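Local coordinates for protein uncharacterized HTH-type transcriptional regulator YurK (Bacillus subtilis, PDB 2IKK) that is uncharacterised but probably acts as a GntR-type DNA-binding transcription regulator, of which this piece is the C-terminal UTRA domain, at residues 59-64 / 77-82. Sequence-based numbering, arbitrary orientation.
Sequences VELKRI and THYPLD. With SO4 (sulfate ion), chain C.
Glu60 OE2 sits at the edge of the His78 ring, tilted 20° from its plane, and the Tyr79 ring takes Leu61 CD2 at its edge, 4.0 Å from Tyr79 CE2. A sulfate lies at the edge of the Arg63 guanidinium. The first two pairs lie on opposite faces of an antiparallel beta hairpin, strands 57-66 and 71-80, in the large sheet of the UTRA domain. Glu60 and His78 form a non-hydrogen-bonded pair. His78 NE2 donates to Glu60 OE2 at 2.8 Å. The bond is bent, 144° at the hydrogen, and meets OE2 on its anti side. With CG anti to the backbone N (chi1 -177°) and the chain extended, Glu60 runs alongside the ring, its CG 3.5 Å from His78 NE2. A leucine in place of His78 would probably leave Glu60 OE2 without this donor and the carboxylate freer to turn. Glu60 OE1 has a long salt bridge to Lys62, which also pairs with Glu124.

Val59 with Tyr79 and Leu61 with Thr77 are hydrogen-bonded pairs, each closed by two backbone bonds. Their side chains share one face, where Met97 of helix 97-105 touches Leu61 and Tyr79, and Ile87 and Ile91 touch Val59. Beyond the last strand residue, Leu81 CD2 comes within 3.3 Å of Val59 CG2, closer than usual for two carbons. Arg63 is salt-bridged to Glu75. Its sulfate, probably picked up from the crystallisation solution, is also bound by His98 and the Met97 backbone. Arg63 NH1 donates to sulfate O1 at 2.7 Å, and NH2 to O3 at 3.1 Å.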
loop_
_atom_site.group_PDB
_atom_site.type_symbol
_atom_site.label_atom_id
_atom_site.label_comp_id
_atom_site.label_asym_id
_atom_site.label_seq_id
_atom_site.Cartn_x
_atom_site.Cartn_y
_atom_site.Cartn_z
ATOM N N VAL A 59 -14.965 16.923 -15.324
ATOM C CA VAL A 59 -14.494 16.182 -16.480
ATOM C C VAL A 59 -14.062 14.802 -15.947
ATOM O O VAL A 59 -13.239 14.745 -15.037
ATOM C CB VAL A 59 -13.274 16.889 -17.125
ATOM C CG1 VAL A 59 -12.685 16.053 -18.194
ATOM C CG2 VAL A 59 -13.733 18.230 -17.676
ATOM N N GLU A 60 -14.635 13.714 -16.490
ATOM C CA GLU A 60 -14.247 12.326 -16.090
ATOM C C GLU A 60 -13.271 11.777 -17.099
ATOM O O GLU A 60 -13.653 11.482 -18.227
ATOM C CB GLU A 60 -15.503 11.456 -15.952
ATOM C CG GLU A 60 -15.179 10.012 -15.466
ATOM C CD GLU A 60 -16.431 9.249 -15.111
ATOM O OE1 GLU A 60 -17.063 8.841 -16.085
ATOM O OE2 GLU A 60 -16.828 9.158 -13.915
ATOM N N LEU A 61 -11.994 11.753 -16.746
ATOM C CA LEU A 61 -10.991 11.381 -17.670
ATOM C C LEU A 61 -10.655 9.937 -17.341
ATOM O O LEU A 61 -10.237 9.626 -16.228
ATOM C CB LEU A 61 -9.761 12.263 -17.476
ATOM C CG LEU A 61 -8.462 11.759 -18.114
ATOM C CD1 LEU A 61 -8.640 11.800 -19.600
ATOM C CD2 LEU A 61 -7.194 12.498 -17.723
ATOM N N LYS A 62 -10.783 9.077 -18.339
ATOM C CA LYS A 62 -10.368 7.643 -18.218
ATOM C C LYS A 62 -9.130 7.335 -19.085
ATOM O O LYS A 62 -9.049 7.663 -20.287
ATOM C CB LYS A 62 -11.523 6.710 -18.568
ATOM C CG LYS A 62 -12.706 6.938 -17.666
ATOM C CD LYS A 62 -13.833 5.932 -17.959
ATOM C CE LYS A 62 -14.908 5.969 -16.871
ATOM N NZ LYS A 62 -16.108 5.255 -17.434
ATOM N N ARG A 63 -8.119 6.777 -18.440
ATOM C CA ARG A 63 -6.917 6.432 -19.141
ATOM C C ARG A 63 -6.414 5.050 -18.745
ATOM O O ARG A 63 -6.639 4.626 -17.647
ATOM C CB ARG A 63 -5.838 7.439 -18.841
ATOM C CG ARG A 63 -6.205 8.913 -19.328
ATOM C CD ARG A 63 -4.997 9.923 -19.259
ATOM N NE ARG A 63 -4.493 10.088 -17.893
ATOM C CZ ARG A 63 -3.481 10.897 -17.516
ATOM N NH1 ARG A 63 -2.829 11.683 -18.391
ATOM N NH2 ARG A 63 -3.111 10.945 -16.224
ATOM N N ILE A 64 -5.658 4.424 -19.632
ATOM C CA ILE A 64 -4.998 3.141 -19.287
ATOM C C ILE A 64 -3.539 3.358 -19.408
ATOM O O ILE A 64 -3.081 3.964 -20.381
ATOM C CB ILE A 64 -5.458 1.984 -20.212
ATOM C CG1 ILE A 64 -6.966 1.854 -20.120
ATOM C CG2 ILE A 64 -4.929 0.586 -19.699
ATOM C CD1 ILE A 64 -7.596 0.847 -21.127
ATOM N N THR A 77 -9.988 9.867 -13.376
ATOM C CA THR A 77 -9.731 11.108 -12.603
ATOM C C THR A 77 -10.818 12.149 -12.904
ATOM O O THR A 77 -11.291 12.226 -14.079
ATOM C CB THR A 77 -8.353 11.567 -13.010
ATOM O OG1 THR A 77 -7.377 10.581 -12.561
ATOM C CG2 THR A 77 -7.986 12.999 -12.528
ATOM N N HIS A 78 -11.179 12.934 -11.890
ATOM C CA HIS A 78 -12.259 13.929 -12.085
ATOM C C HIS A 78 -11.658 15.284 -11.776
ATOM O O HIS A 78 -10.987 15.435 -10.773
ATOM C CB HIS A 78 -13.426 13.708 -11.112
ATOM C CG HIS A 78 -14.180 12.435 -11.397
ATOM N ND1 HIS A 78 -13.722 11.205 -10.976
ATOM C CD2 HIS A 78 -15.286 12.193 -12.143
ATOM C CE1 HIS A 78 -14.551 10.249 -11.396
ATOM N NE2 HIS A 78 -15.526 10.825 -12.092
ATOM N N TYR A 79 -11.917 16.222 -12.691
ATOM C CA TYR A 79 -11.451 17.606 -12.573
ATOM C C TYR A 79 -12.680 18.486 -12.504
ATOM O O TYR A 79 -13.513 18.409 -13.338
ATOM C CB TYR A 79 -10.621 18.048 -13.826
ATOM C CG TYR A 79 -9.370 17.266 -14.033
ATOM C CD1 TYR A 79 -8.198 17.547 -13.330
ATOM C CD2 TYR A 79 -9.378 16.159 -14.911
ATOM C CE1 TYR A 79 -7.014 16.791 -13.579
ATOM C CE2 TYR A 79 -8.238 15.416 -15.140
ATOM C CZ TYR A 79 -7.090 15.707 -14.433
ATOM O OH TYR A 79 -5.979 14.951 -14.644
ATOM N N PRO A 80 -12.741 19.358 -11.524
ATOM C CA PRO A 80 -13.898 20.235 -11.434
ATOM C C PRO A 80 -13.797 21.350 -12.488
ATOM O O PRO A 80 -12.864 22.103 -12.468
ATOM C CB PRO A 80 -13.807 20.799 -10.055
ATOM C CG PRO A 80 -12.328 20.607 -9.627
ATOM C CD PRO A 80 -11.783 19.484 -10.440
ATOM N N LEU A 81 -14.828 21.465 -13.316
ATOM C CA LEU A 81 -14.818 22.432 -14.408
ATOM C C LEU A 81 -14.947 23.870 -13.897
ATOM O O LEU A 81 -14.501 24.826 -14.550
ATOM C CB LEU A 81 -15.967 22.184 -15.361
ATOM C CG LEU A 81 -15.807 21.529 -16.741
ATOM C CD1 LEU A 81 -14.420 21.731 -17.497
ATOM C CD2 LEU A 81 -16.319 20.042 -16.744
ATOM N N ASP A 82 -15.491 24.009 -12.713
ATOM C CA ASP A 82 -15.610 25.347 -12.133
ATOM C C ASP A 82 -14.244 25.936 -11.732
ATOM O O ASP A 82 -14.088 27.169 -11.645
ATOM C CB ASP A 82 -16.604 25.295 -10.976
ATOM C CG ASP A 82 -18.100 25.218 -11.487
ATOM O OD1 ASP A 82 -18.477 26.035 -12.371
ATOM O OD2 ASP A 82 -18.905 24.327 -11.092
HETATM S S SO4 C . -0.118 13.164 -15.935
HETATM O O1 SO4 C . -1.110 13.304 -16.999
HETATM O O2 SO4 C . 1.181 12.765 -16.488
HETATM O O3 SO4 C . -0.580 12.197 -14.974
HETATM O O4 SO4 C . 0.142 14.463 -15.260
#